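Local coordinates for protein beta-xylanase (Caldicellulosiruptor kristjanssonii, PDB 7NWN) that probably binds plant cell-wall polysaccharide through a calcium-binding family 9 carbohydrate-binding module, carried by a multimodular xylanase-glucuronoyl esterase, at residues Val94-Asp99 / Val146-Ala151. Numbering follows the deposited sequence.
With CA (calcium ion), chain R; CA (calcium ion), chain S.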
loop_
_atom_site.group_PDB
_atom_site.type_symbol
_atom_site.label_atom_id
_atom_site.label_comp_id
_atom_site.label_asym_id
_atom_site.label_seq_id
_atom_site.Cartn_x
_atom_site.Cartn_y
_atom_site.Cartn_z
ATOM N N VAL A 94 4.754 6.675 1.747
ATOM C CA VAL A 94 3.653 6.079 1.014
ATOM C C VAL A 94 2.485 5.870 1.993
ATOM O O VAL A 94 2.706 5.696 3.171
ATOM C CB VAL A 94 4.033 4.765 0.293
ATOM C CG1 VAL A 94 5.225 4.907 -0.647
ATOM C CG2 VAL A 94 4.213 3.628 1.246
ATOM N N GLU A 95 1.244 5.902 1.496
ATOM C CA GLU A 95 0.087 5.689 2.363
ATOM C C GLU A 95 -0.773 4.600 1.728
ATOM O O GLU A 95 -0.864 4.504 0.495
ATOM C CB GLU A 95 -0.764 6.954 2.385
ATOM C CG GLU A 95 -0.039 8.150 3.000
ATOM C CD GLU A 95 -0.858 9.401 3.177
ATOM O OE1 GLU A 95 -2.089 9.364 2.921
ATOM O OE2 GLU A 95 -0.275 10.422 3.565
ATOM N N ILE A 96 -1.353 3.773 2.605
ATOM C CA ILE A 96 -2.163 2.626 2.213
ATOM C C ILE A 96 -3.493 2.801 2.943
ATOM O O ILE A 96 -3.492 3.034 4.136
ATOM C CB ILE A 96 -1.460 1.286 2.578
ATOM C CG1 ILE A 96 -0.161 1.145 1.757
ATOM C CG2 ILE A 96 -2.368 0.066 2.303
ATOM C CD1 ILE A 96 0.838 0.225 2.440
ATOM N N PHE A 97 -4.582 2.691 2.194
ATOM C CA PHE A 97 -5.935 2.804 2.710
ATOM C C PHE A 97 -6.649 1.479 2.441
ATOM O O PHE A 97 -6.495 0.940 1.347
ATOM C CB PHE A 97 -6.654 3.894 1.908
ATOM C CG PHE A 97 -5.999 5.267 1.846
ATOM C CD1 PHE A 97 -4.905 5.505 1.020
ATOM C CD2 PHE A 97 -6.518 6.330 2.587
ATOM C CE1 PHE A 97 -4.361 6.781 0.903
ATOM C CE2 PHE A 97 -5.988 7.617 2.475
ATOM C CZ PHE A 97 -4.909 7.835 1.632
ATOM N N LEU A 98 -7.429 0.992 3.420
ATOM C CA LEU A 98 -8.197 -0.236 3.241
ATOM C C LEU A 98 -9.606 -0.087 3.846
ATOM O O LEU A 98 -9.757 0.372 4.985
ATOM C CB LEU A 98 -7.452 -1.393 3.919
ATOM C CG LEU A 98 -7.899 -2.804 3.505
ATOM C CD1 LEU A 98 -7.561 -3.095 2.046
ATOM C CD2 LEU A 98 -7.271 -3.843 4.445
ATOM N N ASP A 99 -10.621 -0.472 3.057
ATOM C CA ASP A 99 -11.999 -0.611 3.534
ATOM C C ASP A 99 -12.269 -2.118 3.513
ATOM O O ASP A 99 -12.602 -2.662 2.455
ATOM C CB ASP A 99 -12.938 0.173 2.609
ATOM C CG ASP A 99 -14.468 -0.033 2.768
ATOM O OD1 ASP A 99 -14.932 -0.626 3.783
ATOM O OD2 ASP A 99 -15.173 0.376 1.824
ATOM N N VAL A 146 9.239 0.089 -0.191
ATOM C CA VAL A 146 8.468 -0.191 1.012
ATOM C C VAL A 146 7.919 -1.594 0.808
ATOM O O VAL A 146 7.463 -1.891 -0.288
ATOM C CB VAL A 146 7.314 0.809 1.196
ATOM C CG1 VAL A 146 6.408 0.389 2.358
ATOM C CG2 VAL A 146 7.898 2.233 1.406
ATOM N N GLU A 147 8.072 -2.444 1.826
ATOM C CA GLU A 147 7.395 -3.731 1.821
ATOM C C GLU A 147 6.564 -3.807 3.102
ATOM O O GLU A 147 7.126 -3.648 4.166
ATOM C CB GLU A 147 8.441 -4.836 1.790
ATOM C CG GLU A 147 7.820 -6.219 1.472
ATOM C CD GLU A 147 8.870 -7.277 1.158
ATOM O OE1 GLU A 147 10.005 -7.174 1.694
ATOM O OE2 GLU A 147 8.575 -8.181 0.340
ATOM N N ALA A 148 5.251 -4.028 2.963
ATOM C CA ALA A 148 4.294 -3.810 4.053
ATOM C C ALA A 148 3.358 -5.018 4.172
ATOM O O ALA A 148 2.941 -5.610 3.163
ATOM C CB ALA A 148 3.500 -2.539 3.799
ATOM N N ARG A 149 2.999 -5.312 5.423
ATOM C CA ARG A 149 1.993 -6.323 5.709
ATOM C C ARG A 149 0.911 -5.666 6.572
ATOM O O ARG A 149 1.252 -4.999 7.557
ATOM C CB ARG A 149 2.651 -7.477 6.469
ATOM C CG ARG A 149 1.694 -8.624 6.804
ATOM C CD ARG A 149 2.356 -9.713 7.680
ATOM N NE ARG A 149 1.549 -10.951 7.795
ATOM C CZ ARG A 149 0.775 -11.169 8.860
ATOM N NH1 ARG A 149 0.717 -10.269 9.846
ATOM N NH2 ARG A 149 0.128 -12.313 8.963
ATOM N N ILE A 150 -0.363 -5.866 6.182
ATOM C CA ILE A 150 -1.503 -5.479 7.004
ATOM C C ILE A 150 -2.305 -6.739 7.398
ATOM O O ILE A 150 -2.823 -7.417 6.535
ATOM C CB ILE A 150 -2.371 -4.481 6.228
ATOM C CG1 ILE A 150 -1.638 -3.162 5.975
ATOM C CG2 ILE A 150 -3.681 -4.286 6.983
ATOM C CD1 ILE A 150 -2.239 -2.355 4.847
ATOM N N ALA A 151 -2.313 -7.063 8.684
ATOM C CA ALA A 151 -3.055 -8.193 9.237
ATOM C C ALA A 151 -4.560 -7.904 9.053
ATOM O O ALA A 151 -5.016 -6.797 9.341
ATOM C CB ALA A 151 -2.669 -8.273 10.700
HETATM CA CA CA R . 10.611 -9.444 0.804
HETATM CA CA CA S . -15.264 -0.155 5.859
HETATM O O HOH W 1 12.298 -11.209 0.617
HETATM O O HOH W 2 -16.114 1.983 4.860
#
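In both Ile96 and Ile150, CG1 stands anti to the carbonyl carbon (chi1 -65° and -66°) and CG2 anti to the backbone N, and with this shared shape the two side chains run past each other in opposite senses until Ile96 CG2 meets Ile150 CD1 at 3.5 Å. They touch in the core of a beta-sandwich, the fold of this family 9 carbohydrate-binding module, where strand 93-99 of one sheet faces strand 143-151 of the other. The axes of the two segments come within 9.9 Å, their N-to-C directions 25° apart, roughly parallel, and alternate residues reach inward from each. At one end Val94 CG2 lies 3.9 Å from Val146 CG2 and slightly farther from Val146 CG1. Next along, the other branch of Ile96 extends to Ala148, CD1 lying 4.1 Å from CB, while Leu98 CD2 closes loosely on Ile150 CG2. Ile96 also touches Phe164 of the adjoining strand 161-171 and Val72 of strand 69-77 in the facing sheet. Phe97 turns away from the other strand; Asp99 OD1 joins Asp103, Asp111 and Asp112 around one calcium. Glu147 grips another calcium with both carboxylate oxygens, OE1 at 2.5 Å and OE2 at 2.4 Å.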